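Local coordinates for protein predicted acetyltransferase (Clostridium acetobutylicum, PDB 3MGD) that binds acetyl-CoA and probably transfers its acetyl group to an acceptor substrate, as a member of the GNAT acetyltransferase family, at residues Lys20-Asp25 with Asn89-Pro94; Ala66-Ile71 with Gly85-Met90. All coordinates share one frame; numbering follows the deposited sequence.

Interactions 1 and 2 lie in succession along strand 83-92, their centres about 14 Å apart, and share Asn-89 and Met-90. In interaction 2 the strand is zipped to its hairpin neighbour 61-72 close to the centre of the chain; in interaction 1 its C-terminal end, still in the sheet, meets helix 12-25. Acetyl-CoA touches both. Its acetyl group sits by residues 87-90, where the pairing of interaction 2 is interrupted by a bulge, and its pantetheine arm runs on past Gln-22 and residues 90-92 of interaction 1. Between them the two contacts flank the part of strand 83-92 that hydrogen-bonds the acetyl and pantetheine groups. The second subunit also reaches both.

Interaction 1: Lys20-Asp25 with Asn89-Pro94; sequences KRQLID and NMYTEP. With ACO (acetyl coenzyme *a), chain C.
Gln-22 and Tyr-91 join helix 12-25 of this GNAT fold to the end of strand 83-92, along which the pantetheine arm of acetyl-CoA lies; the axes of segments 20-25 and 89-92 are 77° apart. From its CB, Gln-22 meets Tyr-91 CD1 at 3.7 Å. Its CG, anti to the backbone N (chi1 175°), touches both Met-90 O and C6P of acetyl-CoA. Next, CD comes within 3.4 Å of Met-90 O, and the buried amide divides its ends. OE1 passes close to Asn-89 CA and has a water 2.7 Å away, probably as a donor. NE2 runs beside the cofactor, 3.7 Å from its C2P, donates to a second water that also accepts a weak bond from Asn-89 N, and binds Glu-26 OE2.

The Tyr-91 ring stands between two polar side chains of the helix. Asp-25 OD2 comes to the ring edge near CE1 and takes a weak hydrogen bond from Tyr-91 OH at 3.4 Å; its stronger partner is Arg-97, in a salt bridge. The Arg-21 guanidinium lies with one face over Tyr-91 CE2, steeply inclined to the ring. Its NH2 forms a salt bridge with Glu-93 OE1, but Arg-21 has a second conformer and the contact is implausibly short, which leaves its detail doubtful.

Facing away from the helix, Thr-92 holds OG1 by the pyrophosphate oxygens O5A and O6A. The backbone binds the amides of the arm: Met-90 O accepts from N4P at 2.6 Å, and Thr-92 N donates to O9P at 2.9 Å, nearly straight at 171°.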
loop_
_atom_site.group_PDB
_atom_site.type_symbol
_atom_site.label_atom_id
_atom_site.label_comp_id
_atom_site.label_asym_id
_atom_site.label_seq_id
_atom_site.Cartn_x
_atom_site.Cartn_y
_atom_site.Cartn_z
ATOM N N LYS A 20 13.818 -13.975 4.654
ATOM C CA LYS A 20 13.331 -15.019 5.558
ATOM C C LYS A 20 13.947 -14.880 6.951
ATOM O O LYS A 20 13.259 -15.003 7.970
ATOM C CB LYS A 20 13.605 -16.419 4.992
ATOM C CG LYS A 20 12.819 -16.764 3.732
ATOM C CD LYS A 20 12.969 -18.235 3.326
ATOM C CE LYS A 20 14.371 -18.564 2.896
ATOM N NZ LYS A 20 14.480 -19.941 2.278
ATOM N N ARG A 21 15.247 -14.622 6.979
ATOM C CA ARG A 21 15.973 -14.471 8.228
ATOM C C ARG A 21 15.388 -13.328 9.055
ATOM O O ARG A 21 15.213 -13.446 10.266
ATOM C CB ARG A 21 17.432 -14.194 7.908
ATOM C CG ARG A 21 18.369 -14.366 9.069
ATOM C CD ARG A 21 19.762 -14.522 8.526
ATOM N NE ARG A 21 20.722 -13.764 9.307
ATOM C CZ ARG A 21 21.777 -13.156 8.784
ATOM N NH1 ARG A 21 22.009 -13.210 7.474
ATOM N NH2 ARG A 21 22.584 -12.483 9.574
ATOM N N GLN A 22 15.081 -12.227 8.372
ATOM C CA GLN A 22 14.482 -11.046 8.985
ATOM C C GLN A 22 13.121 -11.354 9.593
ATOM O O GLN A 22 12.851 -11.014 10.735
ATOM C CB GLN A 22 14.336 -9.970 7.918
ATOM C CG GLN A 22 13.611 -8.721 8.383
ATOM C CD GLN A 22 13.064 -7.969 7.202
ATOM O OE1 GLN A 22 13.675 -7.968 6.126
ATOM N NE2 GLN A 22 11.916 -7.301 7.390
ATOM N N LEU A 23 12.266 -12.019 8.828
ATOM C CA LEU A 23 10.917 -12.306 9.289
ATOM C C LEU A 23 10.954 -13.243 10.486
ATOM O O LEU A 23 10.182 -13.104 11.427
ATOM C CB LEU A 23 10.108 -12.942 8.164
ATOM C CG LEU A 23 9.839 -12.065 6.937
ATOM C CD1 LEU A 23 9.189 -12.896 5.855
ATOM C CD2 LEU A 23 8.959 -10.838 7.289
ATOM N N ILE A 24 11.854 -14.218 10.448
ATOM C CA ILE A 24 11.949 -15.150 11.553
ATOM C C ILE A 24 12.447 -14.433 12.804
ATOM O O ILE A 24 11.943 -14.669 13.888
ATOM C CB ILE A 24 12.832 -16.348 11.176
ATOM C CG1 ILE A 24 12.085 -17.208 10.153
ATOM C CG2 ILE A 24 13.185 -17.177 12.406
ATOM C CD1 ILE A 24 12.988 -18.217 9.426
ATOM N N ASP A 25 13.432 -13.557 12.634
ATOM C CA ASP A 25 13.900 -12.662 13.702
ATOM C C ASP A 25 12.737 -11.844 14.298
ATOM O O ASP A 25 12.708 -11.576 15.505
ATOM C CB ASP A 25 14.970 -11.718 13.123
ATOM C CG ASP A 25 16.095 -11.416 14.100
ATOM O OD1 ASP A 25 15.848 -11.438 15.328
ATOM O OD2 ASP A 25 17.229 -11.145 13.637
ATOM N N ASN A 89 11.904 -4.774 4.040
ATOM C CA ASN A 89 13.114 -5.563 3.950
ATOM C C ASN A 89 14.277 -4.934 4.691
ATOM O O ASN A 89 15.407 -4.985 4.224
ATOM C CB ASN A 89 13.506 -5.810 2.488
ATOM C CG ASN A 89 12.494 -6.656 1.752
ATOM O OD1 ASN A 89 11.559 -7.178 2.350
ATOM N ND2 ASN A 89 12.661 -6.773 0.437
HETATM N N MSE A 90 14.008 -4.316 5.834
HETATM C CA MSE A 90 15.102 -3.778 6.614
HETATM C C MSE A 90 15.604 -4.789 7.639
HETATM O O MSE A 90 14.847 -5.354 8.427
HETATM C CB MSE A 90 14.721 -2.453 7.263
HETATM C CG MSE A 90 14.446 -1.376 6.192
HETATM SE SE MSE A 90 14.300 0.361 7.002
HETATM C CE MSE A 90 16.136 0.559 7.643
ATOM N N TYR A 91 16.905 -5.005 7.615
ATOM C CA TYR A 91 17.523 -5.976 8.507
ATOM C C TYR A 91 18.950 -5.525 8.739
ATOM O O TYR A 91 19.640 -5.117 7.807
ATOM C CB TYR A 91 17.484 -7.385 7.898
ATOM C CG TYR A 91 18.086 -8.422 8.834
ATOM C CD1 TYR A 91 17.332 -8.982 9.854
ATOM C CD2 TYR A 91 19.408 -8.805 8.712
ATOM C CE1 TYR A 91 17.890 -9.928 10.736
ATOM C CE2 TYR A 91 19.974 -9.733 9.582
ATOM C CZ TYR A 91 19.216 -10.293 10.586
ATOM O OH TYR A 91 19.806 -11.221 11.442
ATOM N N THR A 92 19.361 -5.526 10.000
ATOM C CA THR A 92 20.757 -5.324 10.335
ATOM C C THR A 92 21.227 -6.533 11.165
ATOM O O THR A 92 20.532 -6.961 12.093
ATOM C CB THR A 92 20.979 -4.043 11.173
ATOM O OG1 THR A 92 20.610 -2.887 10.414
ATOM C CG2 THR A 92 22.473 -3.937 11.586
ATOM N N GLU A 93 22.395 -7.076 10.821
ATOM C CA GLU A 93 23.015 -8.165 11.575
ATOM C C GLU A 93 23.021 -7.795 13.053
ATOM O O GLU A 93 23.399 -6.676 13.400
ATOM C CB GLU A 93 24.456 -8.372 11.080
ATOM C CG GLU A 93 25.202 -9.511 11.752
ATOM C CD GLU A 93 24.631 -10.873 11.397
ATOM O OE1 GLU A 93 24.432 -11.141 10.193
ATOM O OE2 GLU A 93 24.388 -11.674 12.321
ATOM N N PRO A 94 22.573 -8.716 13.933
ATOM C CA PRO A 94 22.440 -8.372 15.354
ATOM C C PRO A 94 23.683 -7.761 16.011
ATOM O O PRO A 94 23.542 -6.772 16.726
ATOM C CB PRO A 94 22.055 -9.703 15.999
ATOM C CG PRO A 94 21.253 -10.380 14.917
ATOM C CD PRO A 94 21.962 -10.021 13.630
HETATM N N1A ACO C . 23.641 8.069 18.653
HETATM C C2A ACO C . 22.923 7.481 19.699
HETATM N N3A ACO C . 22.149 6.319 19.468
HETATM C C4A ACO C . 22.105 5.745 18.133
HETATM C C5A ACO C . 22.840 6.345 17.060
HETATM C C6A ACO C . 23.597 7.487 17.290
HETATM N N6A ACO C . 24.339 8.089 16.201
HETATM N N7A ACO C . 22.618 5.573 15.867
HETATM C C8A ACO C . 21.771 4.524 16.196
HETATM N N9A ACO C . 21.426 4.635 17.604
HETATM C C1B ACO C . 20.652 3.642 18.328
HETATM C C2B ACO C . 19.221 4.199 18.243
HETATM O O2B ACO C . 18.892 5.457 18.735
HETATM C C3B ACO C . 18.399 2.994 18.643
HETATM O O3B ACO C . 18.159 2.761 20.012
HETATM P P3B ACO C . 16.861 3.290 20.771
HETATM O O7A ACO C . 17.193 3.327 22.303
HETATM O O8A ACO C . 15.679 2.330 20.518
HETATM O O9A ACO C . 16.494 4.678 20.292
HETATM C C4B ACO C . 19.155 1.868 17.856
HETATM O O4B ACO C . 20.573 2.247 17.993
HETATM C C5B ACO C . 18.722 1.345 16.502
HETATM O O5B ACO C . 18.983 2.271 15.476
HETATM P P1A ACO C . 19.845 1.860 14.217
HETATM O O1A ACO C . 21.293 1.506 14.591
HETATM O O2A ACO C . 19.756 3.003 13.210
HETATM O O3A ACO C . 19.107 0.597 13.627
HETATM P P2A ACO C . 19.779 -0.835 13.437
HETATM O O4A ACO C . 20.149 -1.517 14.797
HETATM O O5A ACO C . 20.930 -0.770 12.471
HETATM O O6A ACO C . 18.705 -1.714 12.693
HETATM C CBP ACO C . 16.590 -2.909 12.658
HETATM C CCP ACO C . 17.373 -1.690 13.125
HETATM C CDP ACO C . 15.108 -2.725 12.944
HETATM C CEP ACO C . 16.846 -3.075 11.196
HETATM C CAP ACO C . 17.106 -4.155 13.452
HETATM O OAP ACO C . 16.864 -4.048 14.814
HETATM C C9P ACO C . 16.694 -5.489 12.879
HETATM O O9P ACO C . 17.241 -5.986 11.893
HETATM N N8P ACO C . 15.622 -6.179 13.565
HETATM C C7P ACO C . 15.101 -7.444 13.048
HETATM C C6P ACO C . 14.427 -7.274 11.736
HETATM C C5P ACO C . 13.447 -6.122 11.768
HETATM O O5P ACO C . 12.672 -5.985 12.715
HETATM N N4P ACO C . 13.495 -5.189 10.694
HETATM C C3P ACO C . 12.459 -4.205 10.496
HETATM C C2P ACO C . 11.182 -4.691 9.860
HETATM S S1P ACO C . 10.010 -3.405 9.502
HETATM C C ACO C . 10.350 -2.644 8.042
HETATM O O ACO C . 11.299 -3.020 7.369
HETATM C CH3 ACO C . 9.586 -1.440 7.652
HETATM O O HOH W 1 15.550 -8.293 4.277
HETATM O O HOH W 2 9.428 -6.367 5.833
#

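Interaction 2: Ala66-Ile71 with Gly85-Met90; sequences AAIAFI and GYITNM. With ACO (acetyl coenzyme *a), chain C.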
loop_
_atom_site.group_PDB
_atom_site.type_symbol
_atom_site.label_atom_id
_atom_site.label_comp_id
_atom_site.label_asym_id
_atom_site.label_seq_id
_atom_site.Cartn_x
_atom_site.Cartn_y
_atom_site.Cartn_z
ATOM N N ALA A 66 17.957 -2.867 3.196
ATOM C CA ALA A 66 16.855 -1.916 3.372
ATOM C C ALA A 66 16.270 -1.666 1.995
ATOM O O ALA A 66 17.015 -1.399 1.053
ATOM C CB ALA A 66 17.369 -0.618 3.954
ATOM N N ALA A 67 14.955 -1.771 1.851
ATOM C CA ALA A 67 14.363 -1.570 0.515
ATOM C C ALA A 67 13.240 -0.550 0.505
ATOM O O ALA A 67 12.637 -0.245 1.540
ATOM C CB ALA A 67 13.870 -2.888 -0.080
ATOM N N ILE A 68 12.957 -0.031 -0.684
ATOM C CA ILE A 68 11.803 0.831 -0.862
ATOM C C ILE A 68 11.113 0.352 -2.123
ATOM O O ILE A 68 11.776 0.099 -3.136
ATOM C CB ILE A 68 12.191 2.336 -0.928
ATOM C CG1 ILE A 68 10.945 3.225 -0.982
ATOM C CG2 ILE A 68 13.171 2.623 -2.090
ATOM C CD1 ILE A 68 11.212 4.673 -0.616
ATOM N N ALA A 69 9.800 0.161 -2.022
ATOM C CA ALA A 69 8.947 -0.211 -3.155
ATOM C C ALA A 69 8.084 0.982 -3.527
ATOM O O ALA A 69 7.611 1.710 -2.651
ATOM C CB ALA A 69 8.047 -1.387 -2.777
ATOM N N PHE A 70 7.869 1.187 -4.824
ATOM C CA PHE A 70 7.065 2.318 -5.271
ATOM C C PHE A 70 5.682 1.834 -5.645
ATOM O O PHE A 70 5.525 0.997 -6.529
ATOM C CB PHE A 70 7.754 3.038 -6.423
ATOM C CG PHE A 70 9.171 3.367 -6.124
ATOM C CD1 PHE A 70 9.478 4.313 -5.167
ATOM C CD2 PHE A 70 10.198 2.686 -6.750
ATOM C CE1 PHE A 70 10.803 4.598 -4.862
ATOM C CE2 PHE A 70 11.510 2.962 -6.450
ATOM C CZ PHE A 70 11.810 3.918 -5.507
ATOM N N ILE A 71 4.686 2.345 -4.927
ATOM C CA ILE A 71 3.338 1.837 -5.024
ATOM C C ILE A 71 2.399 2.976 -5.417
ATOM O O ILE A 71 2.624 4.125 -5.028
ATOM C CB ILE A 71 2.893 1.242 -3.676
ATOM C CG1 ILE A 71 3.832 0.108 -3.254
ATOM C CG2 ILE A 71 1.457 0.750 -3.757
ATOM C CD1 ILE A 71 3.810 -1.062 -4.166
ATOM N N GLY A 85 6.310 5.722 -1.468
ATOM C CA GLY A 85 7.407 4.785 -1.318
ATOM C C GLY A 85 7.047 3.928 -0.122
ATOM O O GLY A 85 6.631 4.444 0.909
ATOM N N TYR A 86 7.187 2.619 -0.265
ATOM C CA TYR A 86 6.847 1.687 0.803
ATOM C C TYR A 86 8.150 1.054 1.277
ATOM O O TYR A 86 8.809 0.334 0.527
ATOM C CB TYR A 86 5.899 0.600 0.275
ATOM C CG TYR A 86 5.585 -0.483 1.289
ATOM C CD1 TYR A 86 4.696 -0.252 2.330
ATOM C CD2 TYR A 86 6.181 -1.737 1.200
ATOM C CE1 TYR A 86 4.409 -1.245 3.265
ATOM C CE2 TYR A 86 5.903 -2.736 2.127
ATOM C CZ TYR A 86 5.016 -2.484 3.148
ATOM O OH TYR A 86 4.748 -3.475 4.064
ATOM N N ILE A 87 8.533 1.335 2.515
ATOM C CA ILE A 87 9.810 0.846 3.019
ATOM C C ILE A 87 9.664 -0.540 3.633
ATOM O O ILE A 87 8.681 -0.831 4.319
ATOM C CB ILE A 87 10.442 1.872 3.994
ATOM C CG1 ILE A 87 10.917 3.091 3.166
ATOM C CG2 ILE A 87 11.540 1.226 4.845
ATOM C CD1 ILE A 87 11.702 4.123 3.938
ATOM N N THR A 88 10.646 -1.401 3.369
ATOM C CA THR A 88 10.506 -2.812 3.695
ATOM C C THR A 88 11.871 -3.485 3.682
ATOM O O THR A 88 12.873 -2.850 3.350
ATOM C CB THR A 88 9.542 -3.485 2.660
ATOM O OG1 THR A 88 9.162 -4.789 3.110
ATOM C CG2 THR A 88 10.178 -3.566 1.260
ATOM N N ASN A 89 11.904 -4.774 4.040
ATOM C CA ASN A 89 13.114 -5.563 3.950
ATOM C C ASN A 89 14.277 -4.934 4.691
ATOM O O ASN A 89 15.407 -4.985 4.224
ATOM C CB ASN A 89 13.506 -5.810 2.488
ATOM C CG ASN A 89 12.494 -6.656 1.752
ATOM O OD1 ASN A 89 11.559 -7.178 2.350
ATOM N ND2 ASN A 89 12.661 -6.773 0.437
HETATM N N MSE A 90 14.008 -4.316 5.834
HETATM C CA MSE A 90 15.102 -3.778 6.614
HETATM C C MSE A 90 15.604 -4.789 7.639
HETATM O O MSE A 90 14.847 -5.354 8.427
HETATM C CB MSE A 90 14.721 -2.453 7.263
HETATM C CG MSE A 90 14.446 -1.376 6.192
HETATM SE SE MSE A 90 14.300 0.361 7.002
HETATM C CE MSE A 90 16.136 0.559 7.643
HETATM N N1A ACO C . 23.641 8.069 18.653
HETATM C C2A ACO C . 22.923 7.481 19.699
HETATM N N3A ACO C . 22.149 6.319 19.468
HETATM C C4A ACO C . 22.105 5.745 18.133
HETATM C C5A ACO C . 22.840 6.345 17.060
HETATM C C6A ACO C . 23.597 7.487 17.290
HETATM N N6A ACO C . 24.339 8.089 16.201
HETATM N N7A ACO C . 22.618 5.573 15.867
HETATM C C8A ACO C . 21.771 4.524 16.196
HETATM N N9A ACO C . 21.426 4.635 17.604
HETATM C C1B ACO C . 20.652 3.642 18.328
HETATM C C2B ACO C . 19.221 4.199 18.243
HETATM O O2B ACO C . 18.892 5.457 18.735
HETATM C C3B ACO C . 18.399 2.994 18.643
HETATM O O3B ACO C . 18.159 2.761 20.012
HETATM P P3B ACO C . 16.861 3.290 20.771
HETATM O O7A ACO C . 17.193 3.327 22.303
HETATM O O8A ACO C . 15.679 2.330 20.518
HETATM O O9A ACO C . 16.494 4.678 20.292
HETATM C C4B ACO C . 19.155 1.868 17.856
HETATM O O4B ACO C . 20.573 2.247 17.993
HETATM C C5B ACO C . 18.722 1.345 16.502
HETATM O O5B ACO C . 18.983 2.271 15.476
HETATM P P1A ACO C . 19.845 1.860 14.217
HETATM O O1A ACO C . 21.293 1.506 14.591
HETATM O O2A ACO C . 19.756 3.003 13.210
HETATM O O3A ACO C . 19.107 0.597 13.627
HETATM P P2A ACO C . 19.779 -0.835 13.437
HETATM O O4A ACO C . 20.149 -1.517 14.797
HETATM O O5A ACO C . 20.930 -0.770 12.471
HETATM O O6A ACO C . 18.705 -1.714 12.693
HETATM C CBP ACO C . 16.590 -2.909 12.658
HETATM C CCP ACO C . 17.373 -1.690 13.125
HETATM C CDP ACO C . 15.108 -2.725 12.944
HETATM C CEP ACO C . 16.846 -3.075 11.196
HETATM C CAP ACO C . 17.106 -4.155 13.452
HETATM O OAP ACO C . 16.864 -4.048 14.814
HETATM C C9P ACO C . 16.694 -5.489 12.879
HETATM O O9P ACO C . 17.241 -5.986 11.893
HETATM N N8P ACO C . 15.622 -6.179 13.565
HETATM C C7P ACO C . 15.101 -7.444 13.048
HETATM C C6P ACO C . 14.427 -7.274 11.736
HETATM C C5P ACO C . 13.447 -6.122 11.768
HETATM O O5P ACO C . 12.672 -5.985 12.715
HETATM N N4P ACO C . 13.495 -5.189 10.694
HETATM C C3P ACO C . 12.459 -4.205 10.496
HETATM C C2P ACO C . 11.182 -4.691 9.860
HETATM S S1P ACO C . 10.010 -3.405 9.502
HETATM C C ACO C . 10.350 -2.644 8.042
HETATM O O ACO C . 11.299 -3.020 7.369
HETATM C CH3 ACO C . 9.586 -1.440 7.652
#
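Ile-68 lays its CD1 methyl over Gly-85, 3.9 Å from the CA of that residue, and against Ile-87 CG1 at 4.1 Å. With CG1 anti to the backbone N (chi1 -175°), the branch leans across to strand 83-92, and no side chain on Gly-85 stands in its way. This face of the sheet, with Phe-70 on it as well, packs on helix 101-115 through Ile-68 and Leu-109.

The reverse face carries Ala-67, Ala-69, Tyr-86 and Thr-88. Tyr-86 sets its CB beside Ile-71 CG1, the two side chains pointing the same way, while Ala-69 CB lies at the edge of its ring. The ring then leads off to meet Phe-73 of the second subunit edge-to-face, and Ile-71 packs on Ile-71 of that subunit, so part of this face meets the second subunit.

Between the two faces runs an antiparallel ladder, regular as far as Thr-88. In the hydrogen-bonded pair Ala-69 and Tyr-86, Ala-69 N reaches Tyr-86 O at 2.7 Å and Tyr-86 N returns to Ala-69 O at 2.6 Å. Ala-67 and Thr-88 repeat the pair of hydrogen bonds, with Ala-67 N to Thr-88 O at 2.8 Å. Beyond them the register slips: Ala-66 stands opposite Met-90, its CB against Met-90 CG at 3.8 Å, and Asn-89, with positive phi, is the extra residue. At this bulge Met-90 N points to the acetyl carbonyl, with a weak bond to O of acetyl-CoA at 3.4 Å, which may help polarise the thioester. A beta bulge that opens the strand at the acetyl group is a hallmark of the GNAT acetyl-CoA site.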